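Local coordinates for conserved hypothetical alanine RICH protein (Mycobacterium tuberculosis, PDB 2IB0) that is of unknown function but folds as a four-helix bundle of the ferritin-like clan, with a core cluster of acidic, histidine and arginine side chains, at residues D28-E33 / T79-A84; Y38-V43 / K60-R65. All blocks are in the same frame, centred on the assembly; numbering follows the deposited sequence.

Contact 1: residues D28-E33 / T79-A84; sequences DALAVE and TAPIAA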
loop_
_atom_site.group_PDB
_atom_site.type_symbol
_atom_site.label_atom_id
_atom_site.label_comp_id
_atom_site.label_asym_id
_atom_site.label_seq_id
_atom_site.Cartn_x
_atom_site.Cartn_y
_atom_site.Cartn_z
ATOM N N ASP A 28 -8.769 8.836 -14.898
ATOM C CA ASP A 28 -8.665 7.365 -15.038
ATOM C C ASP A 28 -8.934 6.654 -13.715
ATOM O O ASP A 28 -9.560 5.607 -13.704
ATOM C CB ASP A 28 -7.278 6.929 -15.474
ATOM C CG ASP A 28 -6.968 7.283 -16.902
ATOM O OD1 ASP A 28 -7.904 7.464 -17.705
ATOM O OD2 ASP A 28 -5.760 7.412 -17.203
ATOM N N ALA A 29 -8.505 7.247 -12.612
ATOM C CA ALA A 29 -8.529 6.550 -11.335
ATOM C C ALA A 29 -9.954 6.581 -10.855
ATOM O O ALA A 29 -10.435 5.610 -10.298
ATOM C CB ALA A 29 -7.620 7.241 -10.338
ATOM N N LEU A 30 -10.633 7.697 -11.128
ATOM C CA LEU A 30 -12.060 7.841 -10.811
ATOM C C LEU A 30 -12.925 6.825 -11.576
ATOM O O LEU A 30 -13.872 6.260 -11.016
ATOM C CB LEU A 30 -12.561 9.262 -11.105
ATOM C CG LEU A 30 -14.067 9.404 -10.907
ATOM C CD1 LEU A 30 -14.501 8.923 -9.527
ATOM C CD2 LEU A 30 -14.596 10.859 -11.230
ATOM N N ALA A 31 -12.603 6.646 -12.858
ATOM C CA ALA A 31 -13.246 5.664 -13.739
ATOM C C ALA A 31 -13.009 4.255 -13.233
ATOM O O ALA A 31 -13.884 3.427 -13.281
ATOM C CB ALA A 31 -12.758 5.825 -15.182
ATOM N N VAL A 32 -11.827 3.981 -12.715
ATOM C CA VAL A 32 -11.564 2.680 -12.113
ATOM C C VAL A 32 -12.414 2.473 -10.830
ATOM O O VAL A 32 -12.994 1.391 -10.631
ATOM C CB VAL A 32 -10.054 2.478 -11.855
ATOM C CG1 VAL A 32 -9.812 1.247 -10.937
ATOM C CG2 VAL A 32 -9.300 2.331 -13.203
ATOM N N GLU A 33 -12.482 3.503 -9.983
ATOM C CA GLU A 33 -13.358 3.513 -8.794
ATOM C C GLU A 33 -14.837 3.226 -9.092
ATOM O O GLU A 33 -15.436 2.395 -8.421
ATOM C CB GLU A 33 -13.250 4.855 -8.032
ATOM C CG GLU A 33 -11.896 5.074 -7.280
ATOM C CD GLU A 33 -11.507 3.922 -6.330
ATOM O OE1 GLU A 33 -12.370 3.385 -5.597
ATOM O OE2 GLU A 33 -10.318 3.561 -6.284
ATOM N N THR A 79 -15.009 18.717 -14.811
ATOM C CA THR A 79 -16.245 18.014 -14.481
ATOM C C THR A 79 -15.936 16.522 -14.516
ATOM O O THR A 79 -15.458 16.001 -15.533
ATOM C CB THR A 79 -17.395 18.315 -15.479
ATOM O OG1 THR A 79 -16.960 17.979 -16.801
ATOM C CG2 THR A 79 -17.840 19.811 -15.428
ATOM N N ALA A 80 -16.175 15.850 -13.392
ATOM C CA ALA A 80 -15.867 14.427 -13.230
ATOM C C ALA A 80 -16.520 13.514 -14.292
ATOM O O ALA A 80 -17.686 13.734 -14.678
ATOM C CB ALA A 80 -16.261 13.984 -11.825
ATOM N N PRO A 81 -15.758 12.503 -14.790
ATOM C CA PRO A 81 -16.421 11.352 -15.414
ATOM C C PRO A 81 -17.484 10.774 -14.464
ATOM O O PRO A 81 -17.209 10.558 -13.269
ATOM C CB PRO A 81 -15.272 10.332 -15.627
ATOM C CG PRO A 81 -14.091 10.854 -14.839
ATOM C CD PRO A 81 -14.287 12.362 -14.835
ATOM N N ILE A 82 -18.694 10.578 -14.985
ATOM C CA ILE A 82 -19.762 9.910 -14.233
ATOM C C ILE A 82 -19.736 8.399 -14.529
ATOM O O ILE A 82 -19.100 7.965 -15.499
ATOM C CB ILE A 82 -21.160 10.538 -14.519
ATOM C CG1 ILE A 82 -21.621 10.245 -15.955
ATOM C CG2 ILE A 82 -21.134 12.053 -14.210
ATOM C CD1 ILE A 82 -23.129 10.228 -16.140
ATOM N N ALA A 83 -20.397 7.593 -13.700
ATOM C CA ALA A 83 -20.365 6.145 -13.919
ATOM C C ALA A 83 -21.132 5.748 -15.205
ATOM O O ALA A 83 -22.091 6.424 -15.610
ATOM C CB ALA A 83 -20.910 5.404 -12.701
ATOM N N ALA A 84 -20.668 4.674 -15.856
ATOM C CA ALA A 84 -21.411 4.023 -16.935
ATOM C C ALA A 84 -22.515 3.176 -16.272
ATOM O O ALA A 84 -22.368 2.766 -15.104
ATOM C CB ALA A 84 -20.471 3.157 -17.812
#
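L30 lies in the middle of the helical segment 28-33 and meets A80 and P81 of an extended loop, with 7.2 Å between the CA atoms of L30 and P81. The loop has no regular helix or strand, but its A80 and P81 backbone angles fall near those of a polyproline II chain. The L30 side chain sets out toward the loop. Its CG lies anti to the backbone N (chi1 175°), which carries the branched end out to the loop. One methyl, CD2, makes all the closest contacts. It is 3.6 Å from CB of A80. L30 CD2 is also 3.6 Å from CG of P81, on the pyrrolidine ring. The A80 methyl and the P81 ring reach CD2 from directions about a right angle apart, so the methyl sits in the corner between them. The P81 carbonyl also turns to this corner, and its O lies 3.3 Å from L30 CD2. CD of the P81 ring is a little farther away, at 3.9 Å from the same methyl. L30 also packs on R66, V69 and L73 of helix 52-75, and A80 touches L73. P81 also touches C27, about one turn before L30 on helix 18-46. The loop therefore lies against the first two helices of the four-helix bundle at the start of the long connection to helix 96-120. No hydrogen bond crosses between the segments. The P81 O is covered here by a methyl group and has no polar partner in the model. Attachment of the loop to segment 28-33 thus depends on apolar contact with one leucine, and the buried carbonyl gains no hydrogen bond from it.

Contact 2: residues Y38-V43 / K60-R65; sequences YGYGIV and KQHRHR
Y40 and H62 carry this contact alone, one from each of two neighbouring helices. Their CA atoms are 9.6 Å apart, so the backbones stay well separated and the rings fill the gap. The tight part is small. CE1 of the Y40 ring is 3.6 Å from H62 NE2. The same Y40 CE1 is 3.7 Å from H62 CD2, and Y40 CD1 is 4.1 Å from H62 CD2. The ring planes are inclined at 37° and the centroids are 5.6 Å apart, an oblique pairing. The side chains cross at about a right angle. H62 turns inward with CG anti to its own carbonyl carbon and beside the backbone N (chi1 -67°). Both polar ends look to the same acid: E107 OE2, on helix 96-120, is hydrogen-bonded to Y40 OH and to H62 NE2. The other ring nitrogen of H62, ND1, bonds to E33. Both imidazole nitrogens are therefore held, which fixes the rotation of the ring. Helices 18-46 and 52-75 are the first pair of a ferritin-like four-helix bundle, and the two rings lie in its core. Glutamates and a histidine in such a core recall the metal sites of ferritin relatives, although metal binding here is only a possibility. Around the rings, A58, L59, A103 and M106 pack on Y40, while T36 and I37 pack on H62. The outer face of helix 52-75 is much looser. K60 and H64 are exposed and lie far from segment 38-43. R63 is exposed too. Its extended chain brings the guanidinium nearer to segment 38-43, but NH2 of R63 is still 6.9 Å from N of G41.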
loop_
_atom_site.group_PDB
_atom_site.type_symbol
_atom_site.label_atom_id
_atom_site.label_comp_id
_atom_site.label_asym_id
_atom_site.label_seq_id
_atom_site.Cartn_x
_atom_site.Cartn_y
_atom_site.Cartn_z
ATOM N N TYR A 38 -19.163 -0.854 -8.808
ATOM C CA TYR A 38 -20.077 -1.723 -9.557
ATOM C C TYR A 38 -19.701 -3.205 -9.363
ATOM O O TYR A 38 -20.574 -4.057 -9.155
ATOM C CB TYR A 38 -20.063 -1.320 -11.034
ATOM C CG TYR A 38 -20.715 -2.251 -12.012
ATOM C CD1 TYR A 38 -22.090 -2.168 -12.257
ATOM C CD2 TYR A 38 -19.965 -3.175 -12.761
ATOM C CE1 TYR A 38 -22.721 -3.001 -13.194
ATOM C CE2 TYR A 38 -20.612 -4.015 -13.729
ATOM C CZ TYR A 38 -21.974 -3.922 -13.919
ATOM O OH TYR A 38 -22.647 -4.680 -14.867
ATOM N N GLY A 39 -18.406 -3.515 -9.399
ATOM C CA GLY A 39 -17.986 -4.901 -9.331
ATOM C C GLY A 39 -18.239 -5.506 -7.968
ATOM O O GLY A 39 -18.471 -6.706 -7.837
ATOM N N TYR A 40 -18.137 -4.689 -6.925
ATOM C CA TYR A 40 -18.357 -5.214 -5.582
ATOM C C TYR A 40 -19.829 -5.546 -5.320
ATOM O O TYR A 40 -20.111 -6.324 -4.435
ATOM C CB TYR A 40 -17.832 -4.273 -4.513
ATOM C CG TYR A 40 -16.423 -4.541 -4.034
ATOM C CD1 TYR A 40 -15.399 -3.640 -4.287
ATOM C CD2 TYR A 40 -16.113 -5.721 -3.329
ATOM C CE1 TYR A 40 -14.066 -3.895 -3.824
ATOM C CE2 TYR A 40 -14.828 -5.986 -2.895
ATOM C CZ TYR A 40 -13.792 -5.065 -3.149
ATOM O OH TYR A 40 -12.508 -5.313 -2.673
ATOM N N GLY A 41 -20.751 -4.937 -6.077
ATOM C CA GLY A 41 -22.131 -5.397 -6.083
ATOM C C GLY A 41 -22.188 -6.878 -6.455
ATOM O O GLY A 41 -22.963 -7.633 -5.878
ATOM N N ILE A 42 -21.399 -7.278 -7.451
ATOM C CA ILE A 42 -21.367 -8.666 -7.884
ATOM C C ILE A 42 -20.629 -9.547 -6.860
ATOM O O ILE A 42 -21.096 -10.623 -6.516
ATOM C CB ILE A 42 -20.770 -8.803 -9.296
ATOM C CG1 ILE A 42 -21.773 -8.266 -10.340
ATOM C CG2 ILE A 42 -20.537 -10.276 -9.654
ATOM C CD1 ILE A 42 -21.730 -6.729 -10.511
ATOM N N VAL A 43 -19.498 -9.065 -6.354
ATOM C CA VAL A 43 -18.792 -9.747 -5.281
ATOM C C VAL A 43 -19.784 -10.049 -4.162
ATOM O O VAL A 43 -19.903 -11.200 -3.722
ATOM C CB VAL A 43 -17.603 -8.904 -4.775
ATOM C CG1 VAL A 43 -16.952 -9.527 -3.530
ATOM C CG2 VAL A 43 -16.590 -8.719 -5.882
ATOM N N LYS A 60 -17.624 0.933 1.287
ATOM C CA LYS A 60 -17.635 2.246 1.940
ATOM C C LYS A 60 -16.336 3.002 1.634
ATOM O O LYS A 60 -16.350 4.187 1.304
ATOM C CB LYS A 60 -17.880 2.080 3.443
ATOM C CG LYS A 60 -17.637 3.298 4.312
ATOM C CD LYS A 60 -17.639 2.926 5.820
ATOM C CE LYS A 60 -16.217 2.540 6.341
ATOM N NZ LYS A 60 -16.021 2.724 7.857
ATOM N N GLN A 61 -15.216 2.301 1.718
ATOM C CA GLN A 61 -13.909 2.847 1.320
ATOM C C GLN A 61 -13.867 3.378 -0.141
ATOM O O GLN A 61 -13.385 4.484 -0.406
ATOM C CB GLN A 61 -12.823 1.801 1.542
ATOM C CG GLN A 61 -11.440 2.247 1.116
ATOM C CD GLN A 61 -10.421 1.125 1.314
ATOM O OE1 GLN A 61 -10.097 0.381 0.386
ATOM N NE2 GLN A 61 -9.979 0.962 2.539
ATOM N N HIS A 62 -14.370 2.576 -1.068
ATOM C CA HIS A 62 -14.442 3.029 -2.456
ATOM C C HIS A 62 -15.447 4.152 -2.698
ATOM O O HIS A 62 -15.137 5.071 -3.442
ATOM C CB HIS A 62 -14.740 1.887 -3.394
ATOM C CG HIS A 62 -13.643 0.904 -3.489
ATOM N ND1 HIS A 62 -12.496 1.145 -4.215
ATOM C CD2 HIS A 62 -13.490 -0.315 -2.920
ATOM C CE1 HIS A 62 -11.683 0.111 -4.091
ATOM N NE2 HIS A 62 -12.275 -0.800 -3.333
ATOM N N ARG A 63 -16.638 4.076 -2.108
ATOM C CA ARG A 63 -17.646 5.117 -2.322
ATOM C C ARG A 63 -17.142 6.452 -1.812
ATOM O O ARG A 63 -17.284 7.464 -2.498
ATOM C CB ARG A 63 -19.001 4.765 -1.704
ATOM C CG ARG A 63 -19.749 3.717 -2.466
ATOM C CD ARG A 63 -20.853 3.169 -1.646
ATOM N NE ARG A 63 -21.716 2.385 -2.508
ATOM C CZ ARG A 63 -22.445 1.341 -2.126
ATOM N NH1 ARG A 63 -22.404 0.927 -0.861
ATOM N NH2 ARG A 63 -23.212 0.706 -3.026
ATOM N N HIS A 64 -16.480 6.417 -0.646
ATOM C CA HIS A 64 -15.928 7.608 -0.027
ATOM C C HIS A 64 -14.785 8.180 -0.881
ATOM O O HIS A 64 -14.749 9.373 -1.136
ATOM C CB HIS A 64 -15.456 7.308 1.419
ATOM C CG HIS A 64 -15.014 8.526 2.181
ATOM N ND1 HIS A 64 -13.719 9.014 2.136
ATOM C CD2 HIS A 64 -15.692 9.359 3.011
ATOM C CE1 HIS A 64 -13.621 10.095 2.891
ATOM N NE2 HIS A 64 -14.802 10.325 3.438
ATOM N N ARG A 65 -13.848 7.328 -1.308
ATOM C CA ARG A 65 -12.774 7.740 -2.196
ATOM C C ARG A 65 -13.309 8.387 -3.484
ATOM O O ARG A 65 -12.844 9.447 -3.880
ATOM C CB ARG A 65 -11.930 6.531 -2.563
ATOM C CG ARG A 65 -10.659 6.887 -3.276
ATOM C CD ARG A 65 -9.940 5.631 -3.672
ATOM N NE ARG A 65 -9.464 4.889 -2.521
ATOM C CZ ARG A 65 -9.297 3.571 -2.494
ATOM N NH1 ARG A 65 -9.596 2.843 -3.566
ATOM N NH2 ARG A 65 -8.839 2.971 -1.392
#

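How the contacts relate
Contacts 1 and 2 share helix 18-46, and their centres are 13 Å apart. Segment 38-43 follows 28-33 on that helix. Segment 60-65 precedes the loop 79-84 along the chain. The direct connection is E33, which faces the core while L30 faces the loop. E33 OE1 is 2.6 Å from H62 ND1, a probable hydrogen bond. E33 OE2 forms a salt bridge with R65 NH1 at 2.9 Å and also accepts a bond from W114. R65 has a second acid, E136. Contact 2 thus belongs to the polar centre of the bundle, where ferritin relatives carry their metal site, though no metal is established here; contact 1 covers the flank of the bundle.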